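Local structure of rhamnose ABC transporter, rhamnose-binding protein (Actinomyces odontolyticus ATCC 17982, 5BQ3) at residues Val155-Ala160 / Val190-Gly195; Ala98-Leu103 / Ala121-Asp126; Gln28-Ile33 / Ile56-Val61; Asn130-Lys135 / Gly317-Phe322. The protein probably binds a sugar, by its family rhamnose, and delivers it to an ABC transporter for uptake. One frame throughout, in Å; residues are numbered along the deposited sequence.

Interaction 1: Val155-Ala160 / Val190-Gly195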
loop_
_atom_site.group_PDB
_atom_site.type_symbol
_atom_site.label_atom_id
_atom_site.label_comp_id
_atom_site.label_asym_id
_atom_site.label_seq_id
_atom_site.Cartn_x
_atom_site.Cartn_y
_atom_site.Cartn_z
ATOM N N VAL A 155 -12.475 -2.541 -22.020
ATOM C CA VAL A 155 -11.596 -1.956 -21.000
ATOM C C VAL A 155 -10.112 -2.124 -21.399
ATOM O O VAL A 155 -9.741 -3.148 -21.964
ATOM C CB VAL A 155 -11.904 -2.599 -19.612
ATOM C CG1 VAL A 155 -11.021 -2.030 -18.507
ATOM C CG2 VAL A 155 -13.375 -2.441 -19.244
ATOM N N ALA A 156 -9.279 -1.110 -21.102
ATOM C CA ALA A 156 -7.838 -1.113 -21.370
ATOM C C ALA A 156 -7.051 -0.924 -20.071
ATOM O O ALA A 156 -7.488 -0.179 -19.198
ATOM C CB ALA A 156 -7.485 -0.017 -22.361
ATOM N N ILE A 157 -5.898 -1.600 -19.939
ATOM C CA ILE A 157 -5.060 -1.497 -18.742
ATOM C C ILE A 157 -3.799 -0.673 -19.058
ATOM O O ILE A 157 -3.076 -0.988 -20.002
ATOM C CB ILE A 157 -4.718 -2.899 -18.142
ATOM C CG1 ILE A 157 -6.008 -3.670 -17.744
ATOM C CG2 ILE A 157 -3.756 -2.779 -16.939
ATOM C CD1 ILE A 157 -5.854 -5.178 -17.578
ATOM N N LEU A 158 -3.561 0.393 -18.267
ATOM C CA LEU A 158 -2.385 1.256 -18.351
ATOM C C LEU A 158 -1.576 1.034 -17.074
ATOM O O LEU A 158 -1.831 1.665 -16.043
ATOM C CB LEU A 158 -2.767 2.740 -18.554
ATOM C CG LEU A 158 -1.634 3.669 -19.034
ATOM C CD1 LEU A 158 -2.114 4.601 -20.103
ATOM C CD2 LEU A 158 -1.048 4.469 -17.891
ATOM N N SER A 159 -0.631 0.085 -17.139
ATOM C CA SER A 159 0.208 -0.323 -16.016
ATOM C C SER A 159 1.506 0.508 -15.918
ATOM O O SER A 159 1.700 1.452 -16.690
ATOM C CB SER A 159 0.542 -1.803 -16.152
ATOM O OG SER A 159 1.080 -2.318 -14.948
ATOM N N ALA A 160 2.383 0.156 -14.951
ATOM C CA ALA A 160 3.684 0.790 -14.722
ATOM C C ALA A 160 4.704 0.213 -15.725
ATOM O O ALA A 160 4.455 0.298 -16.926
ATOM C CB ALA A 160 4.121 0.551 -13.285
ATOM N N VAL A 190 -9.116 -5.164 -23.863
ATOM C CA VAL A 190 -8.798 -4.972 -25.282
ATOM C C VAL A 190 -7.354 -4.458 -25.482
ATOM O O VAL A 190 -6.858 -4.485 -26.607
ATOM C CB VAL A 190 -9.833 -4.056 -26.002
ATOM C CG1 VAL A 190 -11.234 -4.658 -25.956
ATOM C CG2 VAL A 190 -9.832 -2.641 -25.433
ATOM N N ALA A 191 -6.694 -3.987 -24.407
ATOM C CA ALA A 191 -5.327 -3.469 -24.466
ATOM C C ALA A 191 -4.618 -3.530 -23.112
ATOM O O ALA A 191 -5.260 -3.422 -22.064
ATOM C CB ALA A 191 -5.326 -2.033 -24.973
ATOM N N LYS A 192 -3.281 -3.684 -23.152
ATOM C CA LYS A 192 -2.379 -3.714 -22.002
ATOM C C LYS A 192 -1.133 -2.894 -22.346
ATOM O O LYS A 192 -0.200 -3.407 -22.975
ATOM C CB LYS A 192 -2.017 -5.156 -21.604
ATOM C CG LYS A 192 -3.091 -5.872 -20.792
ATOM C CD LYS A 192 -2.486 -6.811 -19.748
ATOM C CE LYS A 192 -2.183 -8.184 -20.281
ATOM N NZ LYS A 192 -1.407 -8.987 -19.301
ATOM N N VAL A 193 -1.149 -1.600 -21.983
ATOM C CA VAL A 193 -0.051 -0.664 -22.258
ATOM C C VAL A 193 0.747 -0.381 -20.978
ATOM O O VAL A 193 0.235 -0.574 -19.873
ATOM C CB VAL A 193 -0.514 0.645 -22.944
ATOM C CG1 VAL A 193 -0.973 0.382 -24.374
ATOM C CG2 VAL A 193 -1.594 1.363 -22.136
ATOM N N TYR A 194 2.006 0.070 -21.134
ATOM C CA TYR A 194 2.902 0.323 -20.009
ATOM C C TYR A 194 3.460 1.752 -20.031
ATOM O O TYR A 194 4.126 2.157 -20.989
ATOM C CB TYR A 194 4.035 -0.722 -19.992
ATOM C CG TYR A 194 3.519 -2.144 -19.905
ATOM C CD1 TYR A 194 3.077 -2.674 -18.696
ATOM C CD2 TYR A 194 3.429 -2.945 -21.039
ATOM C CE1 TYR A 194 2.567 -3.969 -18.616
ATOM C CE2 TYR A 194 2.921 -4.242 -20.973
ATOM C CZ TYR A 194 2.494 -4.751 -19.756
ATOM O OH TYR A 194 1.998 -6.031 -19.676
ATOM N N GLY A 195 3.158 2.494 -18.967
ATOM C CA GLY A 195 3.582 3.878 -18.776
ATOM C C GLY A 195 4.926 4.037 -18.092
ATOM O O GLY A 195 5.426 5.158 -17.967
#

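Interaction 2: Ala98-Leu103 / Ala121-Asp126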
loop_
_atom_site.group_PDB
_atom_site.type_symbol
_atom_site.label_atom_id
_atom_site.label_comp_id
_atom_site.label_asym_id
_atom_site.label_seq_id
_atom_site.Cartn_x
_atom_site.Cartn_y
_atom_site.Cartn_z
ATOM N N ALA A 98 19.179 -6.736 1.664
ATOM C CA ALA A 98 20.232 -5.832 2.144
ATOM C C ALA A 98 20.113 -5.471 3.633
ATOM O O ALA A 98 21.142 -5.328 4.295
ATOM C CB ALA A 98 20.246 -4.562 1.315
ATOM N N VAL A 99 18.881 -5.313 4.149
ATOM C CA VAL A 99 18.625 -4.941 5.549
ATOM C C VAL A 99 18.539 -6.183 6.465
ATOM O O VAL A 99 18.601 -6.038 7.687
ATOM C CB VAL A 99 17.351 -4.056 5.713
ATOM C CG1 VAL A 99 17.495 -2.718 4.996
ATOM C CG2 VAL A 99 16.088 -4.787 5.265
ATOM N N CYS A 100 18.378 -7.383 5.871
ATOM C CA CYS A 100 18.198 -8.668 6.558
ATOM C C CYS A 100 19.304 -8.998 7.601
ATOM O O CYS A 100 18.906 -9.357 8.709
ATOM C CB CYS A 100 18.036 -9.807 5.556
ATOM S SG CYS A 100 17.375 -11.335 6.271
ATOM N N PRO A 101 20.642 -8.902 7.342
ATOM C CA PRO A 101 21.614 -9.247 8.400
ATOM C C PRO A 101 21.544 -8.327 9.624
ATOM O O PRO A 101 21.736 -8.803 10.741
ATOM C CB PRO A 101 22.970 -9.114 7.698
ATOM C CG PRO A 101 22.672 -9.174 6.265
ATOM C CD PRO A 101 21.348 -8.517 6.105
ATOM N N ALA A 102 21.260 -7.023 9.415
ATOM C CA ALA A 102 21.136 -6.028 10.484
ATOM C C ALA A 102 19.892 -6.295 11.336
ATOM O O ALA A 102 19.951 -6.146 12.556
ATOM C CB ALA A 102 21.087 -4.627 9.898
ATOM N N LEU A 103 18.781 -6.718 10.695
ATOM C CA LEU A 103 17.519 -7.043 11.367
ATOM C C LEU A 103 17.614 -8.375 12.121
ATOM O O LEU A 103 16.960 -8.538 13.150
ATOM C CB LEU A 103 16.351 -7.084 10.368
ATOM C CG LEU A 103 15.926 -5.768 9.708
ATOM C CD1 LEU A 103 14.852 -6.012 8.663
ATOM C CD2 LEU A 103 15.445 -4.752 10.729
ATOM N N ALA A 121 13.268 -10.326 3.992
ATOM C CA ALA A 121 13.143 -11.767 3.762
ATOM C C ALA A 121 12.408 -12.386 4.972
ATOM O O ALA A 121 12.336 -11.750 6.026
ATOM C CB ALA A 121 14.512 -12.403 3.547
ATOM N N ALA A 122 11.833 -13.587 4.814
ATOM C CA ALA A 122 11.050 -14.276 5.847
ATOM C C ALA A 122 11.786 -14.496 7.194
ATOM O O ALA A 122 11.117 -14.571 8.230
ATOM C CB ALA A 122 10.572 -15.614 5.312
ATOM N N ASP A 123 13.131 -14.596 7.190
ATOM C CA ASP A 123 13.905 -14.877 8.408
ATOM C C ASP A 123 14.510 -13.631 9.117
ATOM O O ASP A 123 15.268 -13.812 10.076
ATOM C CB ASP A 123 15.027 -15.906 8.110
ATOM C CG ASP A 123 15.966 -15.608 6.943
ATOM O OD1 ASP A 123 15.798 -14.551 6.290
ATOM O OD2 ASP A 123 16.855 -16.447 6.669
ATOM N N CYS A 124 14.154 -12.393 8.706
ATOM C CA CYS A 124 14.708 -11.184 9.337
ATOM C C CYS A 124 13.676 -10.429 10.184
ATOM O O CYS A 124 14.020 -9.389 10.751
ATOM C CB CYS A 124 15.354 -10.244 8.319
ATOM S SG CYS A 124 15.421 -10.879 6.624
ATOM N N ARG A 125 12.431 -10.926 10.279
ATOM C CA ARG A 125 11.406 -10.234 11.057
ATOM C C ARG A 125 10.489 -11.215 11.790
ATOM O O ARG A 125 10.358 -12.378 11.398
ATOM C CB ARG A 125 10.594 -9.259 10.169
ATOM C CG ARG A 125 9.470 -9.860 9.327
ATOM C CD ARG A 125 9.960 -10.664 8.141
ATOM N NE ARG A 125 8.889 -10.907 7.181
ATOM C CZ ARG A 125 8.028 -11.917 7.245
ATOM N NH1 ARG A 125 8.105 -12.803 8.234
ATOM N NH2 ARG A 125 7.083 -12.048 6.325
ATOM N N ASP A 126 9.866 -10.726 12.866
ATOM C CA ASP A 126 8.951 -11.485 13.710
ATOM C C ASP A 126 7.537 -11.446 13.143
ATOM O O ASP A 126 6.770 -12.386 13.365
ATOM C CB ASP A 126 8.965 -10.931 15.147
ATOM C CG ASP A 126 10.294 -11.086 15.858
ATOM O OD1 ASP A 126 10.617 -12.221 16.274
ATOM O OD2 ASP A 126 11.000 -10.070 16.022
#

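Interaction 3: Gln28-Ile33 / Ile56-Val61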
loop_
_atom_site.group_PDB
_atom_site.type_symbol
_atom_site.label_atom_id
_atom_site.label_comp_id
_atom_site.label_asym_id
_atom_site.label_seq_id
_atom_site.Cartn_x
_atom_site.Cartn_y
_atom_site.Cartn_z
ATOM N N GLN A 28 9.339 0.120 27.955
ATOM C CA GLN A 28 9.951 -0.268 26.681
ATOM C C GLN A 28 9.939 0.874 25.653
ATOM O O GLN A 28 9.124 1.791 25.752
ATOM C CB GLN A 28 9.248 -1.509 26.108
ATOM C CG GLN A 28 9.124 -2.681 27.090
ATOM C CD GLN A 28 10.394 -3.475 27.227
ATOM O OE1 GLN A 28 11.257 -3.173 28.055
ATOM N NE2 GLN A 28 10.527 -4.524 26.434
ATOM N N SER A 29 10.858 0.805 24.666
ATOM C CA SER A 29 11.017 1.800 23.603
ATOM C C SER A 29 10.660 1.248 22.212
ATOM O O SER A 29 10.920 0.079 21.920
ATOM C CB SER A 29 12.448 2.330 23.582
ATOM O OG SER A 29 13.396 1.287 23.429
ATOM N N ILE A 30 10.081 2.110 21.354
ATOM C CA ILE A 30 9.685 1.782 19.979
ATOM C C ILE A 30 10.336 2.781 19.003
ATOM O O ILE A 30 10.396 3.978 19.292
ATOM C CB ILE A 30 8.130 1.703 19.815
ATOM C CG1 ILE A 30 7.727 1.079 18.450
ATOM C CG2 ILE A 30 7.427 3.057 20.073
ATOM C CD1 ILE A 30 6.291 0.572 18.352
ATOM N N THR A 31 10.840 2.276 17.865
ATOM C CA THR A 31 11.471 3.102 16.834
ATOM C C THR A 31 10.929 2.714 15.457
ATOM O O THR A 31 10.870 1.530 15.114
ATOM C CB THR A 31 13.005 3.028 16.912
ATOM O OG1 THR A 31 13.422 3.487 18.199
ATOM C CG2 THR A 31 13.685 3.876 15.852
ATOM N N PHE A 32 10.532 3.735 14.680
ATOM C CA PHE A 32 9.991 3.608 13.327
ATOM C C PHE A 32 11.045 4.072 12.321
ATOM O O PHE A 32 11.523 5.204 12.412
ATOM C CB PHE A 32 8.686 4.421 13.179
ATOM C CG PHE A 32 7.602 4.081 14.177
ATOM C CD1 PHE A 32 7.549 4.716 15.412
ATOM C CD2 PHE A 32 6.629 3.137 13.877
ATOM C CE1 PHE A 32 6.559 4.386 16.344
ATOM C CE2 PHE A 32 5.637 2.815 14.802
ATOM C CZ PHE A 32 5.610 3.439 16.030
ATOM N N ILE A 33 11.444 3.180 11.395
ATOM C CA ILE A 33 12.433 3.492 10.367
ATOM C C ILE A 33 11.750 3.441 8.986
ATOM O O ILE A 33 11.510 2.353 8.458
ATOM C CB ILE A 33 13.717 2.602 10.433
ATOM C CG1 ILE A 33 14.353 2.617 11.846
ATOM C CG2 ILE A 33 14.741 3.043 9.364
ATOM C CD1 ILE A 33 15.274 1.445 12.153
ATOM N N ILE A 56 -0.794 3.183 23.480
ATOM C CA ILE A 56 -0.271 1.962 24.104
ATOM C C ILE A 56 0.439 2.334 25.423
ATOM O O ILE A 56 0.186 1.710 26.459
ATOM C CB ILE A 56 0.661 1.202 23.107
ATOM C CG1 ILE A 56 -0.136 0.639 21.912
ATOM C CG2 ILE A 56 1.433 0.084 23.799
ATOM C CD1 ILE A 56 0.659 0.436 20.628
ATOM N N GLY A 57 1.291 3.359 25.368
ATOM C CA GLY A 57 2.020 3.858 26.525
ATOM C C GLY A 57 3.494 3.512 26.550
ATOM O O GLY A 57 4.031 3.214 27.620
ATOM N N PHE A 58 4.166 3.567 25.377
ATOM C CA PHE A 58 5.604 3.307 25.256
ATOM C C PHE A 58 6.396 4.416 25.947
ATOM O O PHE A 58 6.003 5.585 25.867
ATOM C CB PHE A 58 6.023 3.200 23.780
ATOM C CG PHE A 58 5.855 1.841 23.140
ATOM C CD1 PHE A 58 6.850 0.876 23.251
ATOM C CD2 PHE A 58 4.730 1.548 22.378
ATOM C CE1 PHE A 58 6.706 -0.373 22.637
ATOM C CE2 PHE A 58 4.588 0.299 21.764
ATOM C CZ PHE A 58 5.577 -0.652 21.897
ATOM N N ALA A 59 7.496 4.050 26.631
ATOM C CA ALA A 59 8.365 4.988 27.349
ATOM C C ALA A 59 9.081 5.939 26.384
ATOM O O ALA A 59 9.158 7.135 26.659
ATOM C CB ALA A 59 9.381 4.228 28.186
ATOM N N GLU A 60 9.588 5.409 25.253
ATOM C CA GLU A 60 10.287 6.183 24.221
ATOM C C GLU A 60 9.735 5.850 22.839
ATOM O O GLU A 60 9.606 4.675 22.489
ATOM C CB GLU A 60 11.804 5.927 24.259
ATOM C CG GLU A 60 12.510 6.475 25.487
ATOM C CD GLU A 60 13.640 5.601 25.991
ATOM O OE1 GLU A 60 14.676 5.499 25.293
ATOM O OE2 GLU A 60 13.493 5.020 27.091
ATOM N N VAL A 61 9.378 6.889 22.068
ATOM C CA VAL A 61 8.854 6.767 20.704
ATOM C C VAL A 61 9.756 7.621 19.810
ATOM O O VAL A 61 9.790 8.845 19.960
ATOM C CB VAL A 61 7.346 7.149 20.585
ATOM C CG1 VAL A 61 6.807 6.837 19.191
ATOM C CG2 VAL A 61 6.501 6.454 21.651
#

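Interaction 4: Asn130-Lys135 / Gly317-Phe322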
loop_
_atom_site.group_PDB
_atom_site.type_symbol
_atom_site.label_atom_id
_atom_site.label_comp_id
_atom_site.label_asym_id
_atom_site.label_seq_id
_atom_site.Cartn_x
_atom_site.Cartn_y
_atom_site.Cartn_z
ATOM N N ASN A 130 0.994 -5.869 6.112
ATOM C CA ASN A 130 0.686 -5.486 4.739
ATOM C C ASN A 130 -0.574 -4.629 4.717
ATOM O O ASN A 130 -1.535 -4.929 5.432
ATOM C CB ASN A 130 0.521 -6.727 3.857
ATOM C CG ASN A 130 0.803 -6.530 2.380
ATOM O OD1 ASN A 130 1.154 -5.442 1.893
ATOM N ND2 ASN A 130 0.680 -7.611 1.633
ATOM N N GLN A 131 -0.561 -3.553 3.915
ATOM C CA GLN A 131 -1.685 -2.621 3.762
ATOM C C GLN A 131 -2.921 -3.339 3.247
ATOM O O GLN A 131 -3.991 -3.252 3.847
ATOM C CB GLN A 131 -1.336 -1.478 2.779
ATOM C CG GLN A 131 -0.012 -0.775 3.022
ATOM C CD GLN A 131 1.076 -1.286 2.112
ATOM O OE1 GLN A 131 1.495 -2.449 2.184
ATOM N NE2 GLN A 131 1.572 -0.413 1.246
ATOM N N VAL A 132 -2.756 -4.048 2.119
ATOM C CA VAL A 132 -3.799 -4.746 1.367
ATOM C C VAL A 132 -3.291 -6.095 0.836
ATOM O O VAL A 132 -2.092 -6.253 0.602
ATOM C CB VAL A 132 -4.291 -3.845 0.185
ATOM C CG1 VAL A 132 -5.179 -2.708 0.680
ATOM C CG2 VAL A 132 -3.123 -3.289 -0.628
ATOM N N GLU A 133 -4.214 -7.050 0.623
ATOM C CA GLU A 133 -3.950 -8.368 0.037
ATOM C C GLU A 133 -4.048 -8.209 -1.499
ATOM O O GLU A 133 -4.951 -7.524 -1.986
ATOM C CB GLU A 133 -4.934 -9.421 0.614
ATOM C CG GLU A 133 -5.159 -10.690 -0.204
ATOM C CD GLU A 133 -3.982 -11.628 -0.398
ATOM O OE1 GLU A 133 -3.199 -11.819 0.562
ATOM O OE2 GLU A 133 -3.868 -12.209 -1.504
ATOM N N SER A 134 -3.096 -8.812 -2.240
ATOM C CA SER A 134 -2.941 -8.738 -3.698
ATOM C C SER A 134 -4.235 -9.041 -4.479
ATOM O O SER A 134 -4.630 -8.224 -5.310
ATOM C CB SER A 134 -1.832 -9.676 -4.159
ATOM O OG SER A 134 -1.266 -9.235 -5.381
ATOM N N LYS A 135 -4.900 -10.181 -4.199
ATOM C CA LYS A 135 -6.143 -10.593 -4.867
ATOM C C LYS A 135 -7.303 -9.618 -4.571
ATOM O O LYS A 135 -8.188 -9.455 -5.414
ATOM C CB LYS A 135 -6.528 -12.025 -4.455
ATOM C CG LYS A 135 -7.571 -12.685 -5.356
ATOM C CD LYS A 135 -8.050 -14.011 -4.784
ATOM C CE LYS A 135 -9.326 -14.505 -5.427
ATOM N NZ LYS A 135 -9.093 -15.054 -6.790
ATOM N N GLY A 317 -6.507 -4.317 6.018
ATOM C CA GLY A 317 -7.884 -4.411 5.546
ATOM C C GLY A 317 -8.046 -4.345 4.044
ATOM O O GLY A 317 -7.067 -4.465 3.301
ATOM N N ASP A 318 -9.299 -4.165 3.589
ATOM C CA ASP A 318 -9.647 -4.057 2.171
ATOM C C ASP A 318 -9.246 -2.673 1.636
ATOM O O ASP A 318 -9.231 -1.719 2.422
ATOM C CB ASP A 318 -11.155 -4.307 1.953
ATOM C CG ASP A 318 -11.663 -5.696 2.318
ATOM O OD1 ASP A 318 -10.898 -6.675 2.160
ATOM O OD2 ASP A 318 -12.847 -5.814 2.697
ATOM N N PRO A 319 -8.908 -2.522 0.325
ATOM C CA PRO A 319 -8.527 -1.188 -0.182
ATOM C C PRO A 319 -9.606 -0.125 0.049
ATOM O O PRO A 319 -10.804 -0.421 -0.037
ATOM C CB PRO A 319 -8.295 -1.424 -1.680
ATOM C CG PRO A 319 -8.019 -2.872 -1.805
ATOM C CD PRO A 319 -8.844 -3.537 -0.748
ATOM N N VAL A 320 -9.170 1.100 0.388
ATOM C CA VAL A 320 -10.052 2.244 0.644
ATOM C C VAL A 320 -10.469 2.846 -0.703
ATOM O O VAL A 320 -9.611 3.186 -1.520
ATOM C CB VAL A 320 -9.394 3.301 1.586
ATOM C CG1 VAL A 320 -10.273 4.537 1.742
ATOM C CG2 VAL A 320 -9.073 2.703 2.953
ATOM N N ARG A 321 -11.784 2.956 -0.934
ATOM C CA ARG A 321 -12.337 3.535 -2.158
ATOM C C ARG A 321 -12.543 5.031 -1.961
ATOM O O ARG A 321 -13.156 5.446 -0.975
ATOM C CB ARG A 321 -13.653 2.847 -2.563
ATOM C CG ARG A 321 -13.482 1.439 -3.095
ATOM C CD ARG A 321 -14.770 0.934 -3.687
ATOM N NE ARG A 321 -14.803 -0.523 -3.704
ATOM C CZ ARG A 321 -15.722 -1.247 -4.331
ATOM N NH1 ARG A 321 -16.694 -0.651 -5.015
ATOM N NH2 ARG A 321 -15.677 -2.571 -4.287
ATOM N N PHE A 322 -12.011 5.838 -2.892
ATOM C CA PHE A 322 -12.103 7.295 -2.836
ATOM C C PHE A 322 -12.995 7.833 -3.945
ATOM O O PHE A 322 -12.809 7.505 -5.118
ATOM C CB PHE A 322 -10.711 7.948 -2.917
ATOM C CG PHE A 322 -9.714 7.493 -1.876
ATOM C CD1 PHE A 322 -8.893 6.397 -2.104
ATOM C CD2 PHE A 322 -9.574 8.183 -0.678
ATOM C CE1 PHE A 322 -7.966 5.984 -1.145
ATOM C CE2 PHE A 322 -8.651 7.762 0.284
ATOM C CZ PHE A 322 -7.858 6.663 0.047
HETATM O O HOH W 1 -6.936 -6.289 1.202
#

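Interaction 1: Val155-Ala160 / Val190-Gly195
Ala-156 to Ser-159 run beside Ala-191 to Tyr-194 as neighbouring parallel strands, with axes 4.7 Å apart and only 9° between their directions. They are the two strands of a beta-alpha-beta crossover whose helix is 165-180, in the second lobe of a type I periplasmic binding protein fold. Strand 187-194 is an outermost strand of this sheet. Five backbone hydrogen bonds join the segments. The middle strand residue Ile-157 gives its N-H to Ala-191 O and takes the N-H of Val-193 on its own O. The N-H of Ser-159 then goes to Val-193 O, and Ser-159 O receives Gly-195 N at 2.9 Å, just past the strand.

Ile-157, Ser-159, Lys-192 and Tyr-194 lie on the face toward helix 165-180, where Ile-171 touches the first three. The ring of Tyr-194 turns an edge to Ala-160 O, which is near the ring plane and 3.7 Å from CD1. Obliquely to the ring, Ser-159 CB comes equally close to CD1. With alanine here the ring is gone, and Ser-159 CB is likely to lose its cover on this flank, leaving Ala-160 O without the ring edge beside it.

Ala-156, Leu-158, Ala-191 and Val-193 form the other face. Leu-209 of helix 199-212 packs on Ala-156, Ala-191 and Val-193. Ala-156 CB meets Ala-191 CB at 3.9 Å. The side chain of Leu-158 crosses that of Val-193 at a slant. With chi1 at -69°, Val-193 holds CG2 between its backbone N and carbonyl carbon, and this methyl lies 3.9 Å from Leu-158 CD1.

Interaction 2: Ala98-Leu103 / Ala121-Asp126
The carboxylate of Asp-123 approaches the disulfide, with OD1 3.6 Å from Cys-100 SG. Further along the same loop, the guanidinium of Arg-125 has one face over Ala-122 CA, which sits 4.0 Å from the plane and toward the rim of the group. Its nitrogens are engaged outside the contact: NE forms a salt bridge with Asp-119 and NH2 a hydrogen bond with the backbone O of Asn-311. The two bonds probably limit the rotation of the guanidinium, which lies on the side away from the helix.

The link itself is the covalent bond between Cys-100 SG and Cys-124 SG, 2.0 Å long. Its C-S-S-C torsion is -91°, so the disulfide has a left-handed twist close to the preferred right angle. Cys-100 holds SG anti to its backbone N (chi1 -164°), which sends the sulfur out from the first turn of helix 100-109 to the loop. That helix connects strands 88-91 and 112-116 of the parallel sheet in the first lobe, a beta-alpha-beta crossover of the type I periplasmic binding protein fold. Cys-124 lies on the loop between strands 112-116 and 127-130, so the disulfide ties the start of the helix to that loop. Ala-121 to Cys-124 form a type I beta turn there, closed by a weak bond from Cys-124 N to Ala-121 O.

One turn along the helix, Leu-103 comes alongside Cys-124. Its CB lies 3.3 Å from Cys-124 O and 3.9 Å from Cys-124 CB. The side chain of Leu-103 also reaches Ile-78, Leu-89, Ile-91 and Val-113 in the lobe interior. Gln-104 donates to Asp-123 O, and Arg-107 forms a salt bridge with Asp-126.

Interaction 3: Gln28-Ile33 / Ile56-Val61
Ile-30 lies over one face of the Phe-58 ring, and the two side chains cross at about a right angle. Ile-30 CB sits 3.8 Å from the ring centroid and only 13° off the ring normal, a CH-pi contact. The methyls spread to either side: CG2 is 3.7 Å from Phe-58 CG, while CD1 rests over CZ and CE2. In Ile-30 the CG1 branch points opposite the backbone N (chi1 -168°), which carries CD1 to the far end of the ring. At the ring edge, near its plane, Gln-28 O is 3.5 Å from Phe-58 CD1. The same oxygen accepts the N-H of Ala-59.

The two segments belong to the beta-alpha-beta unit of strand 29-33, helix 40-56 and strand 60-63, the last being an outermost strand of the first-lobe sheet. Ile-30 N donates to Glu-60 O, a nearly straight parallel-sheet bond of 2.8 Å. Ala-53 of the connecting helix touches Ile-30, Phe-58 and Val-61. A serine in place of Phe-58 would probably open a gap over Ile-30 and beside Ala-53. Val-61 CG1 lies at the edge of the Phe-32 ring, in its plane, 3.8 Å from CE1, and Val-61 CG2 meets Ile-30 CG2.

Interaction 4: Asn130-Lys135 / Gly317-Phe322
Val-132, Gly-317 and Pro-319 carry this contact between two chain crossings that join the lobes. Strands 127-130 and 313-315 are neighbours in the first-lobe sheet. Just past them, the first crossing enters helix 134-149 and the second strand 320-322, which pairs with strand 266-268. This is consistent with the hinge of type I periplasmic binding proteins, whose lobes are linked by three crossings. Backbone bonds of Asn-130 to Val-314 and Val-316 continue the pairing up to the contact.

Val-132 makes its contacts through CG1. With chi1 at -75°, CG1 is anti to the carbonyl carbon and faces residues 317-319. It lies against the Pro-319 ring, 3.8 Å from CG and a little further from CD and CB. The same methyl stands 3.7 Å from Gly-317 O. Val-132 also touches Val-137 of helix 134-149 and Trp-269.

Pro-319 packs also on Gln-136 and Thr-140 of that helix. Its ring thus touches both helix 134-149 and Val-132, which precedes that helix.

Gly-317 takes part through its backbone. Its N-H points to Gln-131 O in a weak, long hydrogen bond of 3.5 Å. The direct polar link between the crossings is thus slight, and a water supplements it. Glu-133 is at the N-cap position of helix 134-149, and its backbone N donates to this water at 2.9 Å. The water in turn donates to Gly-317 O at 2.8 Å, on the carbonyl that also faces Val-132 CG1.

How the interactions relate
Along the chain, interaction 3 comes first, then interaction 2, and both close before interaction 4 opens. Interaction 1 falls wholly between the two segments of interaction 4. Interactions 2 and 3 belong to the first lobe, built round the six-stranded parallel sheet, with centres about 20 Å apart. Interaction 1 lies in the four-stranded sheet of the second lobe, on the opposite side of the chain's centre from interaction 3 and about 43 Å from it between centres. Interaction 4 lies near the middle, its centre about 7 Å from the chain's centre, where the lobes join. Motion at that junction, as in relatives that close on a sugar, would probably leave the other three contacts intact.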